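Long-range contacts in twin-arginine translocation pathway signal (PDB 5IM2), which probably captures small organic acids such as the benzoate bound here and delivers them to a TRAP membrane transporter as its soluble solute-binding component: residues M57-V63 and E234-S238; S142-W146 and G288-G293; K200-L205 and K331-V335; T245-F251 and N315-I320. One frame throughout, in Å; residues are numbered along the deposited sequence. Where two conformers were deposited one is given.

Contact 1: residues M57-V63 and E234-S238. With BEZ (benzoic acid), chain B.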
loop_
_atom_site.group_PDB
_atom_site.type_symbol
_atom_site.label_atom_id
_atom_site.label_comp_id
_atom_site.label_asym_id
_atom_site.label_seq_id
_atom_site.Cartn_x
_atom_site.Cartn_y
_atom_site.Cartn_z
ATOM N N MET A 57 0.975 -7.914 8.879
ATOM C CA MET A 57 0.505 -6.927 9.835
ATOM C C MET A 57 0.489 -7.505 11.242
ATOM O O MET A 57 0.218 -8.690 11.447
ATOM C CB MET A 57 -0.906 -6.459 9.473
ATOM C CG MET A 57 -1.016 -5.771 8.116
ATOM S SD MET A 57 0.126 -4.384 7.900
ATOM C CE MET A 57 -0.470 -3.231 9.147
ATOM N N ALA A 58 0.781 -6.644 12.207
ATOM C CA ALA A 58 0.596 -6.983 13.606
ATOM C C ALA A 58 -0.889 -7.093 13.918
ATOM O O ALA A 58 -1.694 -6.339 13.370
ATOM C CB ALA A 58 1.209 -5.913 14.491
ATOM N N PRO A 59 -1.285 -7.984 14.830
ATOM C CA PRO A 59 -2.720 -8.073 15.150
ATOM C C PRO A 59 -3.313 -6.799 15.749
ATOM O O PRO A 59 -4.504 -6.532 15.550
ATOM C CB PRO A 59 -2.797 -9.249 16.135
ATOM C CG PRO A 59 -1.444 -9.413 16.664
ATOM C CD PRO A 59 -0.491 -8.963 15.577
ATOM N N GLN A 60 -2.528 -5.974 16.435
ATOM C CA GLN A 60 -3.084 -4.780 17.057
ATOM C C GLN A 60 -3.128 -3.576 16.108
ATOM O O GLN A 60 -3.254 -2.433 16.560
ATOM C CB GLN A 60 -2.305 -4.449 18.330
ATOM C CG GLN A 60 -2.567 -5.476 19.443
ATOM C CD GLN A 60 -4.060 -5.782 19.629
ATOM O OE1 GLN A 60 -4.869 -4.874 19.814
ATOM N NE2 GLN A 60 -4.427 -7.064 19.545
ATOM N N SER A 61 -3.104 -3.812 14.816
ATOM C CA SER A 61 -3.039 -2.753 13.821
ATOM C C SER A 61 -4.419 -2.418 13.295
ATOM O O SER A 61 -5.318 -3.255 13.308
ATOM C CB SER A 61 -2.169 -3.184 12.648
ATOM O OG SER A 61 -2.753 -4.308 11.995
ATOM N N ASN A 62 -4.545 -1.187 12.776
ATOM C CA ASN A 62 -5.753 -0.754 12.077
ATOM C C ASN A 62 -6.109 -1.715 10.947
ATOM O O ASN A 62 -7.273 -2.074 10.774
ATOM C CB ASN A 62 -5.550 0.674 11.528
ATOM C CG ASN A 62 -6.669 1.124 10.607
ATOM O OD1 ASN A 62 -7.852 1.046 10.963
ATOM N ND2 ASN A 62 -6.302 1.635 9.429
ATOM N N VAL A 63 -5.130 -2.135 10.149
ATOM C CA VAL A 63 -5.432 -3.053 9.047
ATOM C C VAL A 63 -6.014 -4.365 9.554
ATOM O O VAL A 63 -7.055 -4.829 9.069
ATOM C CB VAL A 63 -4.191 -3.316 8.186
ATOM C CG1 VAL A 63 -4.500 -4.424 7.210
ATOM C CG2 VAL A 63 -3.793 -2.064 7.443
ATOM N N GLU A 234 -1.739 5.839 9.268
ATOM C CA GLU A 234 -2.584 4.850 9.915
ATOM C C GLU A 234 -1.759 3.713 10.530
ATOM O O GLU A 234 -2.162 3.152 11.564
ATOM C CB GLU A 234 -3.627 4.316 8.922
ATOM C CG GLU A 234 -3.075 3.551 7.753
ATOM C CD GLU A 234 -2.825 2.061 8.008
ATOM O OE1 GLU A 234 -3.397 1.474 8.975
ATOM O OE2 GLU A 234 -2.035 1.498 7.211
ATOM N N VAL A 235 -0.613 3.379 9.922
ATOM C CA VAL A 235 0.162 2.208 10.338
ATOM C C VAL A 235 1.145 2.544 11.435
ATOM O O VAL A 235 1.667 1.625 12.084
ATOM C CB VAL A 235 0.888 1.595 9.125
ATOM C CG1 VAL A 235 2.052 2.456 8.658
ATOM C CG2 VAL A 235 1.317 0.159 9.433
ATOM N N VAL A 236 1.369 3.825 11.693
ATOM C CA VAL A 236 2.491 4.238 12.538
ATOM C C VAL A 236 2.399 3.616 13.927
ATOM O O VAL A 236 3.415 3.091 14.418
ATOM C CB VAL A 236 2.562 5.773 12.574
ATOM C CG1 VAL A 236 3.293 6.328 13.817
ATOM C CG2 VAL A 236 3.156 6.289 11.307
ATOM N N PRO A 237 1.260 3.656 14.617
ATOM C CA PRO A 237 1.231 3.085 15.969
ATOM C C PRO A 237 1.429 1.581 16.013
ATOM O O PRO A 237 1.851 1.074 17.058
ATOM C CB PRO A 237 -0.155 3.467 16.495
ATOM C CG PRO A 237 -0.698 4.466 15.543
ATOM C CD PRO A 237 -0.017 4.297 14.246
ATOM N N SER A 238 1.127 0.845 14.941
ATOM C CA SER A 238 1.250 -0.607 14.979
ATOM C C SER A 238 2.702 -1.044 15.063
ATOM O O SER A 238 2.963 -2.154 15.539
ATOM C CB SER A 238 0.582 -1.252 13.748
ATOM O OG SER A 238 1.427 -1.184 12.585
HETATM C C BEZ B . 4.427 0.026 4.208
HETATM O O1 BEZ B . 4.838 1.197 3.967
HETATM O O2 BEZ B . 5.197 -0.946 4.025
HETATM C C1 BEZ B . 3.041 -0.188 4.740
HETATM C C2 BEZ B . 2.588 -1.481 4.988
HETATM C C3 BEZ B . 1.307 -1.653 5.514
HETATM C C4 BEZ B . 0.505 -0.551 5.755
HETATM C C5 BEZ B . 0.950 0.728 5.484
HETATM C C6 BEZ B . 2.238 0.912 4.969
HETATM O O HOH W 1 1.833 -3.860 11.722
HETATM O O HOH W 2 -2.118 0.553 12.835
HETATM O O HOH W 3 -2.449 -0.579 10.292
#

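Contact 2: residues S142-W146 and G288-G293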
loop_
_atom_site.group_PDB
_atom_site.type_symbol
_atom_site.label_atom_id
_atom_site.label_comp_id
_atom_site.label_asym_id
_atom_site.label_seq_id
_atom_site.Cartn_x
_atom_site.Cartn_y
_atom_site.Cartn_z
ATOM N N SER A 142 -8.048 3.472 -5.017
ATOM C CA SER A 142 -8.202 2.022 -4.971
ATOM C C SER A 142 -9.162 1.518 -6.039
ATOM O O SER A 142 -8.932 0.467 -6.642
ATOM C CB SER A 142 -8.719 1.586 -3.597
ATOM O OG SER A 142 -7.745 1.839 -2.585
ATOM N N ARG A 143 -10.296 2.198 -6.220
ATOM C CA ARG A 143 -11.224 1.779 -7.266
ATOM C C ARG A 143 -10.549 1.851 -8.625
ATOM O O ARG A 143 -10.704 0.956 -9.459
ATOM C CB ARG A 143 -12.466 2.659 -7.248
ATOM C CG ARG A 143 -13.323 2.454 -6.052
ATOM C CD ARG A 143 -14.401 3.554 -5.923
ATOM N NE ARG A 143 -15.333 3.568 -7.043
ATOM C CZ ARG A 143 -16.512 2.963 -7.056
ATOM N NH1 ARG A 143 -16.928 2.276 -6.005
ATOM N NH2 ARG A 143 -17.275 3.036 -8.149
ATOM N N ALA A 144 -9.810 2.927 -8.863
ATOM C CA ALA A 144 -9.058 3.087 -10.109
ATOM C C ALA A 144 -8.051 1.971 -10.312
ATOM O O ALA A 144 -7.869 1.489 -11.432
ATOM C CB ALA A 144 -8.356 4.450 -10.116
ATOM N N CYS A 145 -7.373 1.557 -9.240
ATOM C CA CYS A 145 -6.406 0.466 -9.326
ATOM C C CYS A 145 -7.081 -0.825 -9.762
ATOM O O CYS A 145 -6.576 -1.537 -10.642
ATOM C CB CYS A 145 -5.712 0.290 -7.971
ATOM S SG CYS A 145 -4.284 -0.807 -8.003
ATOM N N TRP A 146 -8.230 -1.145 -9.165
ATOM C CA TRP A 146 -8.958 -2.348 -9.567
ATOM C C TRP A 146 -9.254 -2.341 -11.070
ATOM O O TRP A 146 -8.918 -3.296 -11.799
ATOM C CB TRP A 146 -10.266 -2.496 -8.778
ATOM C CG TRP A 146 -11.029 -3.663 -9.331
ATOM C CD1 TRP A 146 -12.024 -3.638 -10.291
ATOM C CD2 TRP A 146 -10.825 -5.041 -9.015
ATOM N NE1 TRP A 146 -12.454 -4.912 -10.562
ATOM C CE2 TRP A 146 -11.727 -5.795 -9.804
ATOM C CE3 TRP A 146 -9.989 -5.717 -8.125
ATOM C CZ2 TRP A 146 -11.787 -7.168 -9.741
ATOM C CZ3 TRP A 146 -10.062 -7.094 -8.065
ATOM C CH2 TRP A 146 -10.958 -7.800 -8.854
ATOM N N GLY A 288 -13.578 -7.353 -5.812
ATOM C CA GLY A 288 -13.774 -6.478 -6.956
ATOM C C GLY A 288 -13.741 -5.006 -6.631
ATOM O O GLY A 288 -13.101 -4.566 -5.681
ATOM N N LEU A 289 -14.456 -4.234 -7.439
ATOM C CA LEU A 289 -14.400 -2.779 -7.345
ATOM C C LEU A 289 -14.833 -2.273 -5.974
ATOM O O LEU A 289 -14.163 -1.427 -5.366
ATOM C CB LEU A 289 -15.293 -2.187 -8.441
ATOM C CG LEU A 289 -15.371 -0.673 -8.554
ATOM C CD1 LEU A 289 -14.023 -0.122 -8.962
ATOM C CD2 LEU A 289 -16.415 -0.261 -9.568
ATOM N N GLN A 290 -16.012 -2.696 -5.516
ATOM C CA GLN A 290 -16.535 -2.138 -4.268
ATOM C C GLN A 290 -15.652 -2.508 -3.090
ATOM O O GLN A 290 -15.345 -1.664 -2.240
ATOM C CB GLN A 290 -17.974 -2.612 -4.031
ATOM C CG GLN A 290 -19.015 -1.953 -4.951
ATOM C CD GLN A 290 -18.933 -2.416 -6.405
ATOM O OE1 GLN A 290 -18.537 -3.552 -6.695
ATOM N NE2 GLN A 290 -19.305 -1.525 -7.328
ATOM N N THR A 291 -15.222 -3.762 -3.025
ATOM C CA THR A 291 -14.340 -4.187 -1.944
ATOM C C THR A 291 -13.011 -3.435 -1.989
ATOM O O THR A 291 -12.472 -3.050 -0.940
ATOM C CB THR A 291 -14.131 -5.703 -2.027
ATOM O OG1 THR A 291 -15.376 -6.360 -1.770
ATOM C CG2 THR A 291 -13.157 -6.177 -0.996
ATOM N N SER A 292 -12.473 -3.219 -3.192
ATOM C CA SER A 292 -11.246 -2.440 -3.339
ATOM C C SER A 292 -11.404 -1.029 -2.793
ATOM O O SER A 292 -10.561 -0.560 -2.020
ATOM C CB SER A 292 -10.819 -2.408 -4.815
ATOM O OG SER A 292 -10.467 -3.729 -5.255
ATOM N N GLY A 293 -12.476 -0.328 -3.174
ATOM C CA GLY A 293 -12.705 0.994 -2.626
ATOM C C GLY A 293 -12.870 0.989 -1.117
ATOM O O GLY A 293 -12.373 1.878 -0.433
#

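Contact 3: residues K200-L205 and K331-V335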
loop_
_atom_site.group_PDB
_atom_site.type_symbol
_atom_site.label_atom_id
_atom_site.label_comp_id
_atom_site.label_asym_id
_atom_site.label_seq_id
_atom_site.Cartn_x
_atom_site.Cartn_y
_atom_site.Cartn_z
ATOM N N LYS A 200 12.958 5.261 -5.528
ATOM C CA LYS A 200 13.438 6.093 -6.634
ATOM C C LYS A 200 13.095 7.557 -6.408
ATOM O O LYS A 200 13.932 8.448 -6.639
ATOM C CB LYS A 200 12.858 5.581 -7.947
ATOM C CG LYS A 200 13.553 4.327 -8.425
ATOM C CD LYS A 200 12.957 3.802 -9.711
ATOM C CE LYS A 200 13.435 2.376 -9.993
ATOM N NZ LYS A 200 14.923 2.269 -9.963
ATOM N N MET A 201 11.867 7.843 -5.967
ATOM C CA MET A 201 11.517 9.219 -5.638
ATOM C C MET A 201 12.411 9.742 -4.529
ATOM O O MET A 201 12.972 10.838 -4.633
ATOM C CB MET A 201 10.036 9.309 -5.246
ATOM C CG MET A 201 9.594 10.653 -4.698
ATOM S SD MET A 201 9.810 10.829 -2.918
ATOM C CE MET A 201 8.738 9.567 -2.248
ATOM N N LEU A 202 12.596 8.958 -3.463
ATOM C CA LEU A 202 13.424 9.454 -2.367
ATOM C C LEU A 202 14.828 9.811 -2.855
ATOM O O LEU A 202 15.424 10.793 -2.396
ATOM C CB LEU A 202 13.486 8.426 -1.237
ATOM C CG LEU A 202 12.181 8.144 -0.471
ATOM C CD1 LEU A 202 12.281 6.931 0.458
ATOM C CD2 LEU A 202 11.743 9.350 0.319
ATOM N N GLY A 203 15.375 9.029 -3.777
ATOM C CA GLY A 203 16.704 9.318 -4.282
ATOM C C GLY A 203 16.766 10.616 -5.048
ATOM O O GLY A 203 17.743 11.365 -4.949
ATOM N N TYR A 204 15.723 10.906 -5.810
ATOM C CA TYR A 204 15.688 12.166 -6.527
ATOM C C TYR A 204 15.486 13.354 -5.588
ATOM O O TYR A 204 15.826 14.479 -5.951
ATOM C CB TYR A 204 14.610 12.111 -7.605
ATOM C CG TYR A 204 15.072 11.539 -8.947
ATOM C CD1 TYR A 204 15.928 12.266 -9.774
ATOM C CD2 TYR A 204 14.659 10.295 -9.382
ATOM C CE1 TYR A 204 16.356 11.780 -11.014
ATOM C CE2 TYR A 204 15.079 9.782 -10.618
ATOM C CZ TYR A 204 15.936 10.533 -11.431
ATOM O OH TYR A 204 16.328 10.061 -12.639
ATOM N N LEU A 205 14.946 13.130 -4.381
ATOM C CA LEU A 205 14.837 14.195 -3.398
ATOM C C LEU A 205 16.133 14.429 -2.635
ATOM O O LEU A 205 16.238 15.415 -1.891
ATOM C CB LEU A 205 13.681 13.872 -2.440
ATOM C CG LEU A 205 12.284 13.808 -3.055
ATOM C CD1 LEU A 205 11.273 13.535 -1.945
ATOM C CD2 LEU A 205 11.942 15.103 -3.778
ATOM N N LYS A 331 11.181 18.249 -8.292
ATOM C CA LYS A 331 12.349 17.398 -8.096
ATOM C C LYS A 331 12.055 15.956 -8.460
ATOM O O LYS A 331 12.964 15.220 -8.862
ATOM C CB LYS A 331 12.822 17.473 -6.645
ATOM C CG LYS A 331 13.628 18.716 -6.300
ATOM C CD LYS A 331 14.531 18.488 -5.085
ATOM C CE LYS A 331 15.454 19.683 -4.862
ATOM N NZ LYS A 331 16.026 19.732 -3.485
ATOM N N ALA A 332 10.799 15.553 -8.358
ATOM C CA ALA A 332 10.397 14.166 -8.534
ATOM C C ALA A 332 9.807 13.892 -9.900
ATOM O O ALA A 332 9.399 12.757 -10.165
ATOM C CB ALA A 332 9.382 13.800 -7.460
ATOM N N ALA A 333 9.761 14.908 -10.765
ATOM C CA ALA A 333 9.004 14.837 -12.008
ATOM C C ALA A 333 9.567 13.795 -12.964
ATOM O O ALA A 333 8.849 13.277 -13.834
ATOM C CB ALA A 333 9.012 16.218 -12.666
ATOM N N VAL A 334 10.852 13.485 -12.838
ATOM C CA VAL A 334 11.446 12.528 -13.746
ATOM C C VAL A 334 11.007 11.103 -13.429
ATOM O O VAL A 334 11.144 10.224 -14.279
ATOM C CB VAL A 334 12.979 12.657 -13.727
ATOM C CG1 VAL A 334 13.508 12.513 -12.335
ATOM C CG2 VAL A 334 13.613 11.638 -14.663
ATOM N N VAL A 335 10.485 10.840 -12.221
ATOM C CA VAL A 335 10.181 9.464 -11.847
ATOM C C VAL A 335 9.162 8.857 -12.802
ATOM O O VAL A 335 9.303 7.704 -13.211
ATOM C CB VAL A 335 9.687 9.353 -10.388
ATOM C CG1 VAL A 335 9.382 7.904 -10.036
ATOM C CG2 VAL A 335 10.733 9.859 -9.430
#

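Contact 4: residues T245-F251 and N315-I320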
loop_
_atom_site.group_PDB
_atom_site.type_symbol
_atom_site.label_atom_id
_atom_site.label_comp_id
_atom_site.label_asym_id
_atom_site.label_seq_id
_atom_site.Cartn_x
_atom_site.Cartn_y
_atom_site.Cartn_z
ATOM N N THR A 245 10.493 7.952 16.539
ATOM C CA THR A 245 10.774 9.141 15.735
ATOM C C THR A 245 10.144 10.335 16.439
ATOM O O THR A 245 9.252 10.178 17.273
ATOM C CB THR A 245 10.242 9.019 14.282
ATOM O OG1 THR A 245 8.826 8.820 14.281
ATOM C CG2 THR A 245 10.917 7.879 13.519
ATOM N N ARG A 246 10.642 11.537 16.132
ATOM C CA ARG A 246 10.198 12.749 16.815
ATOM C C ARG A 246 9.525 13.750 15.899
ATOM O O ARG A 246 8.835 14.648 16.400
ATOM C CB ARG A 246 11.374 13.484 17.487
ATOM C CG ARG A 246 11.729 13.030 18.872
ATOM C CD ARG A 246 12.712 14.015 19.516
ATOM N NE ARG A 246 14.016 13.991 18.858
ATOM C CZ ARG A 246 15.061 13.273 19.264
ATOM N NH1 ARG A 246 14.980 12.506 20.346
ATOM N NH2 ARG A 246 16.199 13.321 18.586
ATOM N N PHE A 247 9.760 13.665 14.596
ATOM C CA PHE A 247 9.331 14.672 13.644
ATOM C C PHE A 247 8.500 14.000 12.564
ATOM O O PHE A 247 8.833 12.904 12.106
ATOM C CB PHE A 247 10.536 15.386 13.027
ATOM C CG PHE A 247 11.288 16.219 13.999
ATOM C CD1 PHE A 247 10.893 17.514 14.267
ATOM C CD2 PHE A 247 12.390 15.699 14.656
ATOM C CE1 PHE A 247 11.588 18.285 15.174
ATOM C CE2 PHE A 247 13.092 16.462 15.557
ATOM C CZ PHE A 247 12.689 17.758 15.822
ATOM N N HIS A 248 7.407 14.653 12.177
ATOM C CA HIS A 248 6.522 14.128 11.149
ATOM C C HIS A 248 6.158 15.254 10.199
ATOM O O HIS A 248 5.693 16.309 10.642
ATOM C CB HIS A 248 5.275 13.541 11.800
ATOM C CG HIS A 248 5.585 12.635 12.950
ATOM N ND1 HIS A 248 5.741 11.272 12.807
ATOM C CD2 HIS A 248 5.817 12.901 14.253
ATOM C CE1 HIS A 248 6.051 10.739 13.977
ATOM N NE2 HIS A 248 6.089 11.707 14.872
ATOM N N SER A 249 6.370 15.041 8.908
ATOM C CA SER A 249 5.989 16.010 7.893
ATOM C C SER A 249 4.974 15.363 6.959
ATOM O O SER A 249 5.304 14.426 6.228
ATOM C CB SER A 249 7.217 16.505 7.134
ATOM O OG SER A 249 7.873 17.450 7.950
ATOM N N GLU A 250 3.741 15.859 7.004
ATOM C CA GLU A 250 2.698 15.492 6.068
ATOM C C GLU A 250 2.585 16.576 4.996
ATOM O O GLU A 250 3.210 17.630 5.075
ATOM C CB GLU A 250 1.367 15.288 6.813
ATOM C CG GLU A 250 0.885 16.555 7.496
ATOM C CD GLU A 250 -0.208 16.348 8.559
ATOM O OE1 GLU A 250 -0.554 15.191 8.905
ATOM O OE2 GLU A 250 -0.720 17.378 9.059
ATOM N N PHE A 251 1.810 16.283 3.957
ATOM C CA PHE A 251 1.553 17.226 2.878
ATOM C C PHE A 251 0.137 17.765 3.002
ATOM O O PHE A 251 -0.812 16.984 3.119
ATOM C CB PHE A 251 1.738 16.544 1.520
ATOM C CG PHE A 251 3.172 16.385 1.145
ATOM C CD1 PHE A 251 3.926 15.377 1.693
ATOM C CD2 PHE A 251 3.782 17.299 0.309
ATOM C CE1 PHE A 251 5.276 15.255 1.372
ATOM C CE2 PHE A 251 5.122 17.169 -0.021
ATOM C CZ PHE A 251 5.861 16.176 0.516
ATOM N N ASN A 315 5.154 14.785 19.849
ATOM C CA ASN A 315 5.993 14.875 18.666
ATOM C C ASN A 315 5.604 16.109 17.868
ATOM O O ASN A 315 4.520 16.672 18.038
ATOM C CB ASN A 315 5.853 13.615 17.799
ATOM C CG ASN A 315 6.457 12.387 18.447
ATOM O OD1 ASN A 315 6.975 12.456 19.560
ATOM N ND2 ASN A 315 6.403 11.251 17.748
ATOM N N THR A 316 6.495 16.512 16.968
ATOM C CA THR A 316 6.302 17.705 16.157
ATOM C C THR A 316 5.799 17.292 14.778
ATOM O O THR A 316 6.486 16.567 14.052
ATOM C CB THR A 316 7.602 18.499 16.047
ATOM O OG1 THR A 316 8.090 18.791 17.366
ATOM C CG2 THR A 316 7.379 19.809 15.295
ATOM N N ILE A 317 4.601 17.754 14.436
ATOM C CA ILE A 317 3.970 17.516 13.148
ATOM C C ILE A 317 3.992 18.820 12.375
ATOM O O ILE A 317 3.558 19.863 12.883
ATOM C CB ILE A 317 2.517 17.034 13.297
ATOM C CG1 ILE A 317 2.437 15.744 14.093
ATOM C CG2 ILE A 317 1.887 16.862 11.941
ATOM C CD1 ILE A 317 0.999 15.353 14.414
ATOM N N TYR A 318 4.418 18.745 11.129
ATOM C CA TYR A 318 4.444 19.875 10.218
ATOM C C TYR A 318 3.703 19.490 8.946
ATOM O O TYR A 318 3.806 18.351 8.481
ATOM C CB TYR A 318 5.883 20.267 9.904
ATOM C CG TYR A 318 6.045 21.376 8.891
ATOM C CD1 TYR A 318 5.795 22.694 9.234
ATOM C CD2 TYR A 318 6.459 21.106 7.589
ATOM C CE1 TYR A 318 5.948 23.711 8.314
ATOM C CE2 TYR A 318 6.615 22.120 6.657
ATOM C CZ TYR A 318 6.356 23.421 7.022
ATOM O OH TYR A 318 6.517 24.448 6.113
ATOM N N ALA A 319 2.947 20.437 8.396
ATOM C CA ALA A 319 2.257 20.240 7.132
ATOM C C ALA A 319 2.949 21.074 6.064
ATOM O O ALA A 319 2.993 22.306 6.159
ATOM C CB ALA A 319 0.784 20.619 7.221
ATOM N N ILE A 320 3.459 20.398 5.044
ATOM C CA ILE A 320 4.145 21.056 3.940
ATOM C C ILE A 320 3.091 21.737 3.065
ATOM O O ILE A 320 2.198 21.059 2.530
ATOM C CB ILE A 320 4.989 20.042 3.145
ATOM C CG1 ILE A 320 6.168 19.576 3.994
ATOM C CG2 ILE A 320 5.512 20.641 1.837
ATOM C CD1 ILE A 320 6.823 18.290 3.459
HETATM O O HOH W 4 9.982 17.000 18.050
#

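Contact 1: residues M57-V63 and E234-S238
E234 meets N62 in the one direct hydrogen bond between the segments: N62 ND2 to E234 OE1, 2.9 Å and nearly straight at 168°. The acceptor lies in the plane of the N62 amide, whereas the amide nitrogen approaches from above the carboxylate, the two planes being 61° apart. With CG held between backbone N and carbonyl carbon (chi1 65°) and a second bend at chi2, the E234 chain folds so that its carboxylate comes between helix 62-78 and the ligand. A water linked to V63 N donates to the same OE1, while another bridges E234 O and N62 N. E234 OE2 is bonded to Q299 and lies 3.5 Å from C5 of benzoate; N62 OD1 turns to N66 in its own helix.

V235 comes next, and here the contact becomes part of the pocket wall. Its CB sits 3.7 Å from benzoate C5. The bend at chi2 brings M57 SD to 3.8 Å from benzoate C3, and the bend at chi3 turns M57 CE to V235 CG2, 3.8 Å away. M57 follows strand 49-55 of one sheet and V235 follows strand 228-232 of the other, so the pair spans the ligand cleft between two lobes expected of a TRAP solute-binding protein.

At S238 the touch is carbon to carbon, S238 CB lying 3.5 Å from S61 CB. S238 OG bonds to V235 O within its turn and takes a water that also receives A58 N. Opposite it, S61 N-caps helix 62-78: its OG accepts from W64 N and donates to A58 O at 2.7 Å.

Contact 2: residues S142-W146 and G288-G293
W146 lays its indole over the start of helix 289-301, with G288 CA above the six-membered ring, 3.5 Å from the centroid and 12° off the normal. This CH-pi contact belongs to the tight part of the interface. CG of W146 stands anti to the backbone N (chi1 174°), which swings the ring out across the neighbouring helix; L289 N lies over the same ring face. G288 occupies the N-cap position, and its carbonyl receives both S292 N and S292 OG, the hydroxyl coming from above the carbonyl plane at 2.8 Å. S292 OG also takes L165 N and lies 3.5 Å from W146 CE3.

Farther along, the helices themselves close up, with S142 CB 3.2 Å from S292 O and R143 CG over the bare G293 CA at 3.8 Å. The short helical segments run 142° apart, 8.0 Å between axes, a roughly antiparallel pair lying against strand 161-167 of the five-stranded sheet. S142 OG ties into that strand through V167 N, and also bonds A138 O.

The partly exposed flank is built differently, the arginine chain and the leucine crossing at a slant. L289 CD1 touches R143 CB at 3.6 Å, and L289 CG sits 4.0 Å above the centre of the R143 guanidinium plane, an apolar lid over a charged group. R143 NE bonds H364 of helix 350-367, which fixes the arginine's course.

Contact 3: residues K200-L205 and K331-V335
The Y204 ring offers one face to V334, whose CG1 sits above it, displaced from the middle toward CE1 at 3.2 Å. The methyl is 3.3 Å from the ring centroid and 16° off the normal, a snug CH-pi contact. V334 carries CG1 between its backbone N and carbonyl carbon (chi1 55°), which aims this methyl at the ring and leaves CG2 beside the phenol end, 3.7 Å from Y204 OH. V335 CG2 and K331 O come to the tyrosine obliquely: the methyl is 4.0 Å from Y204 CD2, and the carbonyl oxygen lies 3.7 Å from Y204 CB.

Toward M201 and L205 the contact is more buried, with M201 CG against A332 CB. V335 CG2 lies against both M201 CA, at 3.9 Å, and the tyrosine. L205 sends CD2 obliquely against K331 CB, 3.8 Å away, so the lysine contributes the base of its extended chain. No hydrogen bond joins the segments. L186 and A183, both from loops, extend this packing round L205 and K331, and P132 does so beside V335.

Helix 196-205 is the connecting helix of a beta-alpha-beta crossover between the adjacent parallel strands 190-193 and 208-211 of the six-stranded sheet. Its end meets the junction where helix 322-332 gives way to helix 334-345, so the crossover unit is packed against helices from later in the chain.

Contact 4: residues T245-F251 and N315-I320
H248 and N315 both carry CG anti to the carbonyl carbon (chi1 -48° and -69°), and these torsions bring imidazole and amide together at the start of a parallel strand pair. N315 ND2 donates to H248 NE2 at 2.9 Å, lying in the plane of the ring, though the histidine is tilted somewhat from the amide plane. N315 ND2 also bonds H242 O, and H248 ND1 pairs with H174.

Between the strands the ladder is regular. R246 O accepts T316 N, H248 N gives to T316 O at 2.8 Å, Y318 N returns to H248 O, and the pattern ends with I320 N on E250 O, 2.8 Å and almost linear at 178°. A water joins R246 O to T316 OG1.

On the face with S249 and Y318, F251 and I320 run side by side, I320 CD1 lying over the phenyl face and 3.7 Å from F251 CZ. On the other, E250 leans across toward the partner strand, its OE2 3.9 Å from I317 CG2, while OE1 bonds W233 and forms a salt bridge with R307.

Strand 316-320 is outermost in the six-stranded sheet, and 247-251 continues it inward to the antiparallel strand 171-175, where R246 and F247 form a classic beta bulge opposite T175. Helix 303-312 packs on the H248 and I317 face; helix 322-332, through F328, packs against F251 and I320 on the other.

How the contacts relate
Contact 1 lies by the ligand between the two sheets, about 22 Å from contact 2 and 19 Å from contact 4, centre to centre. Contact 2 packs helices on the five-stranded sheet; contact 4 forms the edge of the six-stranded one, and contact 3 joins helices beside that same sheet, its centre about 20 Å from contact 4. Short helix 241-244 leads from contact 1 straight into contact 4, whose strand 316-320 runs on into helix 322-332 of contact 3. Contacts 1, 2 and 3 interleave along the chain. Each sheet combines earlier strands with a later one, 262-267 or 316-320, consistent with a chain that crosses between two lobes more than once.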